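Local atomic coordinates of N-alpha-acetyltransferase 35, NatC auxiliary subunit (PDB entry 6YGA), a protein that serves as the auxiliary subunit of the NatC N-terminal acetyltransferase, which acetylates the N-terminal methionine of the L-A virus Gag protein. Residues 111-121 against 271-281. Residues are numbered along the deposited sequence; the frame is centred on the assembly and turned at random.
Sequences PTTVLSCRYTE and GAFSTYIQKHR
The guanidinium of Arg118 lies flat on one face of the Tyr276 ring, the planes 2° apart and Arg118 CZ 3.8 Å from the ring centroid. Bends at chi2 and chi3 bring this group, not the aliphatic chain, over the electron-rich ring in an offset cation-pi stack; His280 ND1 sits over the opposite face.

Backbone bonds join the segments either side of the Cys117/Phe273 pair. Arg118 N donates to Ala272 O at 3.1 Å, almost straight on, while Ser274 N gives a weaker bond to Ser116 O.

Cys117 CB rests 3.6 Å from Phe273 CE2, and its sulfur, turned anti to the backbone N (chi1 176°), approaches the ring obliquely while weakly capping Tyr119 N. Ile277 CG2 meets Leu115 O, and CD1 reaches CG of Glu121 at 3.6 Å. Glu121 OE2 and Arg281 NE, oppositely charged, stay 4.1 Å apart, too far for a salt bridge; Arg281 NH1 bonds Met182 O.

The backbone bonds make a single antiparallel beta bridge, flanked by the stack and apolar contacts, setting the start of helix 118-129, Cys117 at its N-cap, beside short helix 276-280; just past it, Arg281 O is hydrogen-bonded to Arg51 of the N-alpha-acetyltransferase 38 chain.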
ATOM      1  N   PRO B 111      -7.420   2.097 -17.366  1.00 54.60           N
ATOM      2  CA  PRO B 111      -7.503   1.748 -18.794  1.00 56.84           C
ATOM      3  C   PRO B 111      -8.124   0.387 -19.071  1.00 56.56           C
ATOM      4  O   PRO B 111      -8.700   0.195 -20.149  1.00 55.34           O
ATOM      5  CB  PRO B 111      -6.038   1.799 -19.251  1.00 58.57           C
ATOM      6  CG  PRO B 111      -5.390   2.744 -18.322  1.00 57.13           C
ATOM      7  CD  PRO B 111      -6.048   2.499 -16.996  1.00 55.32           C
ATOM      8  N   THR B 112      -8.033  -0.567 -18.144  1.00 54.66           N
ATOM      9  CA  THR B 112      -8.571  -1.903 -18.377  1.00 54.40           C
ATOM     10  C   THR B 112      -9.981  -2.088 -17.833  1.00 52.48           C
ATOM     11  O   THR B 112     -10.550  -3.173 -17.994  1.00 53.58           O
ATOM     12  CB  THR B 112      -7.654  -2.970 -17.765  1.00 56.31           C
ATOM     13  OG1 THR B 112      -7.524  -2.745 -16.357  1.00 55.16           O
ATOM     14  CG2 THR B 112      -6.279  -2.939 -18.417  1.00 56.19           C
ATOM     15  N   THR B 113     -10.553  -1.069 -17.190  1.00 50.03           N
ATOM     16  CA  THR B 113     -11.899  -1.175 -16.637  1.00 50.51           C
ATOM     17  C   THR B 113     -12.844  -0.173 -17.291  1.00 53.22           C
ATOM     18  O   THR B 113     -13.461  -0.479 -18.317  1.00 57.13           O
ATOM     19  CB  THR B 113     -11.879  -0.980 -15.115  1.00 47.25           C
ATOM     20  OG1 THR B 113     -11.327   0.302 -14.790  1.00 48.41           O
ATOM     21  CG2 THR B 113     -11.047  -2.066 -14.448  1.00 43.92           C
ATOM     22  N   VAL B 114     -12.960   1.027 -16.717  1.00 51.23           N
ATOM     23  CA  VAL B 114     -13.924   2.005 -17.223  1.00 53.60           C
ATOM     24  C   VAL B 114     -13.567   2.445 -18.639  1.00 55.34           C
ATOM     25  O   VAL B 114     -14.450   2.616 -19.490  1.00 57.96           O
ATOM     26  CB  VAL B 114     -14.017   3.203 -16.260  1.00 51.40           C
ATOM     27  CG1 VAL B 114     -14.962   4.266 -16.806  1.00 48.17           C
ATOM     28  CG2 VAL B 114     -14.472   2.738 -14.884  1.00 52.00           C
ATOM     29  N   LEU B 115     -12.277   2.627 -18.920  1.00 56.55           N
ATOM     30  CA  LEU B 115     -11.843   3.114 -20.222  1.00 59.78           C
ATOM     31  C   LEU B 115     -11.791   2.029 -21.290  1.00 60.25           C
ATOM     32  O   LEU B 115     -11.650   2.362 -22.470  1.00 61.03           O
ATOM     33  CB  LEU B 115     -10.471   3.785 -20.106  1.00 60.94           C
ATOM     34  CG  LEU B 115     -10.426   5.087 -19.306  1.00 61.35           C
ATOM     35  CD1 LEU B 115      -9.044   5.715 -19.395  1.00 63.19           C
ATOM     36  CD2 LEU B 115     -11.493   6.051 -19.796  1.00 62.12           C
ATOM     37  N   SER B 116     -11.891   0.751 -20.916  1.00 60.42           N
ATOM     38  CA  SER B 116     -11.972  -0.310 -21.915  1.00 59.30           C
ATOM     39  C   SER B 116     -13.261  -0.237 -22.724  1.00 60.64           C
ATOM     40  O   SER B 116     -13.303  -0.735 -23.854  1.00 62.75           O
ATOM     41  CB  SER B 116     -11.855  -1.678 -21.238  1.00 57.80           C
ATOM     42  OG  SER B 116     -12.924  -1.902 -20.334  1.00 55.40           O
ATOM     43  N   CYS B 117     -14.305   0.380 -22.178  1.00 59.30           N
ATOM     44  CA  CYS B 117     -15.562   0.522 -22.901  1.00 63.94           C
ATOM     45  C   CYS B 117     -15.417   1.541 -24.027  1.00 63.11           C
ATOM     46  O   CYS B 117     -14.922   2.652 -23.813  1.00 60.37           O
ATOM     47  CB  CYS B 117     -16.671   0.949 -21.937  1.00 63.59           C
ATOM     48  SG  CYS B 117     -18.283   1.276 -22.695  1.00 66.07           S
ATOM     49  N   ARG B 118     -15.862   1.167 -25.229  1.00 63.34           N
ATOM     50  CA  ARG B 118     -15.779   2.087 -26.359  1.00 65.80           C
ATOM     51  C   ARG B 118     -16.748   3.255 -26.227  1.00 67.95           C
ATOM     52  O   ARG B 118     -16.523   4.302 -26.844  1.00 69.59           O
ATOM     53  CB  ARG B 118     -16.034   1.340 -27.669  1.00 67.98           C
ATOM     54  CG  ARG B 118     -14.987   0.286 -27.982  1.00 68.97           C
ATOM     55  CD  ARG B 118     -13.616   0.915 -28.146  1.00 67.31           C
ATOM     56  NE  ARG B 118     -13.585   1.849 -29.267  1.00 70.14           N
ATOM     57  CZ  ARG B 118     -13.348   1.495 -30.526  1.00 71.57           C
ATOM     58  NH1 ARG B 118     -13.118   0.224 -30.829  1.00 71.19           N
ATOM     59  NH2 ARG B 118     -13.337   2.411 -31.483  1.00 72.45           N
ATOM     60  N   TYR B 119     -17.815   3.101 -25.440  1.00 68.33           N
ATOM     61  CA  TYR B 119     -18.774   4.187 -25.282  1.00 69.53           C
ATOM     62  C   TYR B 119     -18.222   5.284 -24.382  1.00 67.50           C
ATOM     63  O   TYR B 119     -18.405   6.474 -24.664  1.00 68.08           O
ATOM     64  CB  TYR B 119     -20.093   3.649 -24.732  1.00 69.80           C
ATOM     65  CG  TYR B 119     -20.831   2.751 -25.698  1.00 73.86           C
ATOM     66  CD1 TYR B 119     -21.656   3.283 -26.680  1.00 75.90           C
ATOM     67  CD2 TYR B 119     -20.698   1.371 -25.632  1.00 75.32           C
ATOM     68  CE1 TYR B 119     -22.331   2.466 -27.568  1.00 79.44           C
ATOM     69  CE2 TYR B 119     -21.369   0.545 -26.515  1.00 78.43           C
ATOM     70  CZ  TYR B 119     -22.184   1.099 -27.480  1.00 80.16           C
ATOM     71  OH  TYR B 119     -22.855   0.287 -28.364  1.00 82.97           O
ATOM     72  N   THR B 120     -17.542   4.905 -23.295  1.00 66.31           N
ATOM     73  CA  THR B 120     -16.938   5.905 -22.420  1.00 65.29           C
ATOM     74  C   THR B 120     -15.820   6.651 -23.137  1.00 65.26           C
ATOM     75  O   THR B 120     -15.648   7.859 -22.940  1.00 65.54           O
ATOM     76  CB  THR B 120     -16.412   5.248 -21.142  1.00 66.86           C
ATOM     77  OG1 THR B 120     -15.337   4.359 -21.466  1.00 70.99           O
ATOM     78  CG2 THR B 120     -17.511   4.462 -20.447  1.00 65.90           C
ATOM     79  N   GLU B 121     -15.050   5.945 -23.969  1.00 65.36           N
ATOM     80  CA  GLU B 121     -14.045   6.611 -24.788  1.00 67.04           C
ATOM     81  C   GLU B 121     -14.696   7.593 -25.752  1.00 70.79           C
ATOM     82  O   GLU B 121     -14.187   8.701 -25.960  1.00 72.41           O
ATOM     83  CB  GLU B 121     -13.220   5.569 -25.552  1.00 69.06           C
ATOM     84  CG  GLU B 121     -11.870   6.057 -26.088  1.00 72.27           C
ATOM     85  CD  GLU B 121     -11.966   6.761 -27.429  1.00 80.12           C
ATOM     86  OE1 GLU B 121     -13.052   6.738 -28.046  1.00 83.73           O
ATOM     87  OE2 GLU B 121     -10.946   7.336 -27.866  1.00 83.13           O
ATOM     88  N   GLY B 271     -16.636  -6.811 -28.949  1.00 77.68           N
ATOM     89  CA  GLY B 271     -15.856  -5.623 -29.218  1.00 76.28           C
ATOM     90  C   GLY B 271     -16.293  -4.389 -28.460  1.00 72.24           C
ATOM     91  O   GLY B 271     -15.651  -3.339 -28.597  1.00 69.81           O
ATOM     92  N   ALA B 272     -17.370  -4.477 -27.675  1.00 70.96           N
ATOM     93  CA  ALA B 272     -17.787  -3.342 -26.859  1.00 69.06           C
ATOM     94  C   ALA B 272     -16.741  -3.012 -25.803  1.00 67.21           C
ATOM     95  O   ALA B 272     -16.495  -1.837 -25.503  1.00 66.64           O
ATOM     96  CB  ALA B 272     -19.137  -3.631 -26.204  1.00 68.12           C
ATOM     97  N   PHE B 273     -16.118  -4.036 -25.226  1.00 66.22           N
ATOM     98  CA  PHE B 273     -15.047  -3.871 -24.252  1.00 64.81           C
ATOM     99  C   PHE B 273     -13.807  -4.561 -24.797  1.00 68.47           C
ATOM    100  O   PHE B 273     -13.841  -5.761 -25.093  1.00 72.25           O
ATOM    101  CB  PHE B 273     -15.441  -4.456 -22.894  1.00 61.75           C
ATOM    102  CG  PHE B 273     -16.679  -3.842 -22.304  1.00 61.01           C
ATOM    103  CD1 PHE B 273     -17.937  -4.282 -22.684  1.00 61.28           C
ATOM    104  CD2 PHE B 273     -16.586  -2.826 -21.366  1.00 58.39           C
ATOM    105  CE1 PHE B 273     -19.079  -3.720 -22.144  1.00 59.95           C
ATOM    106  CE2 PHE B 273     -17.724  -2.260 -20.820  1.00 57.35           C
ATOM    107  CZ  PHE B 273     -18.973  -2.706 -21.211  1.00 58.95           C
ATOM    108  N   SER B 274     -12.720  -3.808 -24.933  1.00 68.56           N
ATOM    109  CA  SER B 274     -11.508  -4.346 -25.535  1.00 69.97           C
ATOM    110  C   SER B 274     -10.313  -3.524 -25.075  1.00 68.46           C
ATOM    111  O   SER B 274     -10.455  -2.503 -24.397  1.00 63.97           O
ATOM    112  CB  SER B 274     -11.607  -4.358 -27.065  1.00 72.04           C
ATOM    113  OG  SER B 274     -11.699  -3.041 -27.580  1.00 71.73           O
ATOM    114  N   THR B 275      -9.125  -3.994 -25.453  1.00 69.25           N
ATOM    115  CA  THR B 275      -7.885  -3.257 -25.265  1.00 68.04           C
ATOM    116  C   THR B 275      -7.594  -2.310 -26.426  1.00 71.67           C
ATOM    117  O   THR B 275      -6.449  -1.872 -26.586  1.00 72.97           O
ATOM    118  CB  THR B 275      -6.717  -4.227 -25.070  1.00 65.45           C
ATOM    119  OG1 THR B 275      -6.696  -5.175 -26.144  1.00 65.61           O
ATOM    120  CG2 THR B 275      -6.855  -4.974 -23.750  1.00 62.76           C
ATOM    121  N   TYR B 276      -8.612  -1.990 -27.232  1.00 72.08           N
ATOM    122  CA  TYR B 276      -8.423  -1.140 -28.405  1.00 72.65           C
ATOM    123  C   TYR B 276      -7.853   0.220 -28.024  1.00 69.81           C
ATOM    124  O   TYR B 276      -6.993   0.762 -28.729  1.00 70.68           O
ATOM    125  CB  TYR B 276      -9.758  -0.980 -29.139  1.00 75.45           C
ATOM    126  CG  TYR B 276      -9.744  -0.045 -30.333  1.00 79.45           C
ATOM    127  CD1 TYR B 276      -9.996   1.313 -30.181  1.00 79.84           C
ATOM    128  CD2 TYR B 276      -9.505  -0.526 -31.615  1.00 83.90           C
ATOM    129  CE1 TYR B 276      -9.993   2.170 -31.269  1.00 83.94           C
ATOM    130  CE2 TYR B 276      -9.503   0.324 -32.710  1.00 88.42           C
ATOM    131  CZ  TYR B 276      -9.746   1.670 -32.529  1.00 88.90           C
ATOM    132  OH  TYR B 276      -9.744   2.519 -33.614  1.00 93.40           O
ATOM    133  N   ILE B 277      -8.318   0.787 -26.908  1.00 66.85           N
ATOM    134  CA  ILE B 277      -7.892   2.130 -26.533  1.00 66.58           C
ATOM    135  C   ILE B 277      -6.416   2.153 -26.156  1.00 67.19           C
ATOM    136  O   ILE B 277      -5.737   3.169 -26.344  1.00 69.10           O
ATOM    137  CB  ILE B 277      -8.775   2.668 -25.393  1.00 64.30           C
ATOM    138  CG1 ILE B 277      -8.504   4.156 -25.172  1.00 65.04           C
ATOM    139  CG2 ILE B 277      -8.541   1.882 -24.108  1.00 60.57           C
ATOM    140  CD1 ILE B 277      -9.258   4.735 -24.003  1.00 63.45           C
ATOM    141  N   GLN B 278      -5.890   1.047 -25.626  1.00 65.18           N
ATOM    142  CA  GLN B 278      -4.465   0.995 -25.327  1.00 63.55           C
ATOM    143  C   GLN B 278      -3.628   1.027 -26.596  1.00 66.30           C
ATOM    144  O   GLN B 278      -2.480   1.478 -26.570  1.00 65.37           O
ATOM    145  CB  GLN B 278      -4.131  -0.261 -24.520  1.00 58.64           C
ATOM    146  CG  GLN B 278      -4.929  -0.421 -23.238  1.00 54.26           C
ATOM    147  CD  GLN B 278      -4.513  -1.647 -22.438  1.00 54.08           C
ATOM    148  OE1 GLN B 278      -3.323  -1.906 -22.245  1.00 53.42           O
ATOM    149  NE2 GLN B 278      -5.494  -2.410 -21.971  1.00 54.10           N
ATOM    150  N   LYS B 279      -4.178   0.559 -27.712  1.00 69.59           N
ATOM    151  CA  LYS B 279      -3.371   0.413 -28.916  1.00 71.95           C
ATOM    152  C   LYS B 279      -3.361   1.679 -29.762  1.00 72.03           C
ATOM    153  O   LYS B 279      -2.346   1.978 -30.402  1.00 73.03           O
ATOM    154  CB  LYS B 279      -3.875  -0.782 -29.733  1.00 73.56           C
ATOM    155  CG  LYS B 279      -3.201  -0.973 -31.079  1.00 75.53           C
ATOM    156  CD  LYS B 279      -3.608  -2.301 -31.705  1.00 76.94           C
ATOM    157  CE  LYS B 279      -2.880  -2.542 -33.017  1.00 82.86           C
ATOM    158  NZ  LYS B 279      -2.945  -3.966 -33.452  1.00 86.42           N
ATOM    159  N   HIS B 280      -4.452   2.440 -29.764  1.00 72.44           N
ATOM    160  CA  HIS B 280      -4.594   3.576 -30.665  1.00 76.30           C
ATOM    161  C   HIS B 280      -4.547   4.928 -29.969  1.00 73.91           C
ATOM    162  O   HIS B 280      -4.012   5.886 -30.535  1.00 73.53           O
ATOM    163  CB  HIS B 280      -5.897   3.442 -31.455  1.00 80.54           C
ATOM    164  CG  HIS B 280      -5.890   2.308 -32.432  1.00 84.34           C
ATOM    165  ND1 HIS B 280      -6.372   1.053 -32.126  1.00 83.94           N
ATOM    166  CD2 HIS B 280      -5.445   2.239 -33.709  1.00 87.31           C
ATOM    167  CE1 HIS B 280      -6.233   0.263 -33.176  1.00 86.04           C
ATOM    168  NE2 HIS B 280      -5.673   0.959 -34.149  1.00 88.80           N
ATOM    169  N   ARG B 281      -5.086   5.044 -28.758  1.00 72.64           N
ATOM    170  CA  ARG B 281      -4.922   6.271 -27.994  1.00 71.07           C
ATOM    171  C   ARG B 281      -3.489   6.366 -27.478  1.00 69.81           C
ATOM    172  O   ARG B 281      -2.806   5.353 -27.294  1.00 68.35           O
ATOM    173  CB  ARG B 281      -5.931   6.320 -26.842  1.00 69.99           C
ATOM    174  CG  ARG B 281      -5.714   7.438 -25.827  1.00 73.34           C
ATOM    175  CD  ARG B 281      -6.990   7.772 -25.074  1.00 73.80           C
ATOM    176  NE  ARG B 281      -7.752   8.820 -25.746  1.00 76.70           N
ATOM    177  CZ  ARG B 281      -7.688  10.108 -25.428  1.00 74.16           C
ATOM    178  NH1 ARG B 281      -6.903  10.512 -24.439  1.00 70.00           N
ATOM    179  NH2 ARG B 281      -8.415  10.996 -26.093  1.00 76.55           N
TER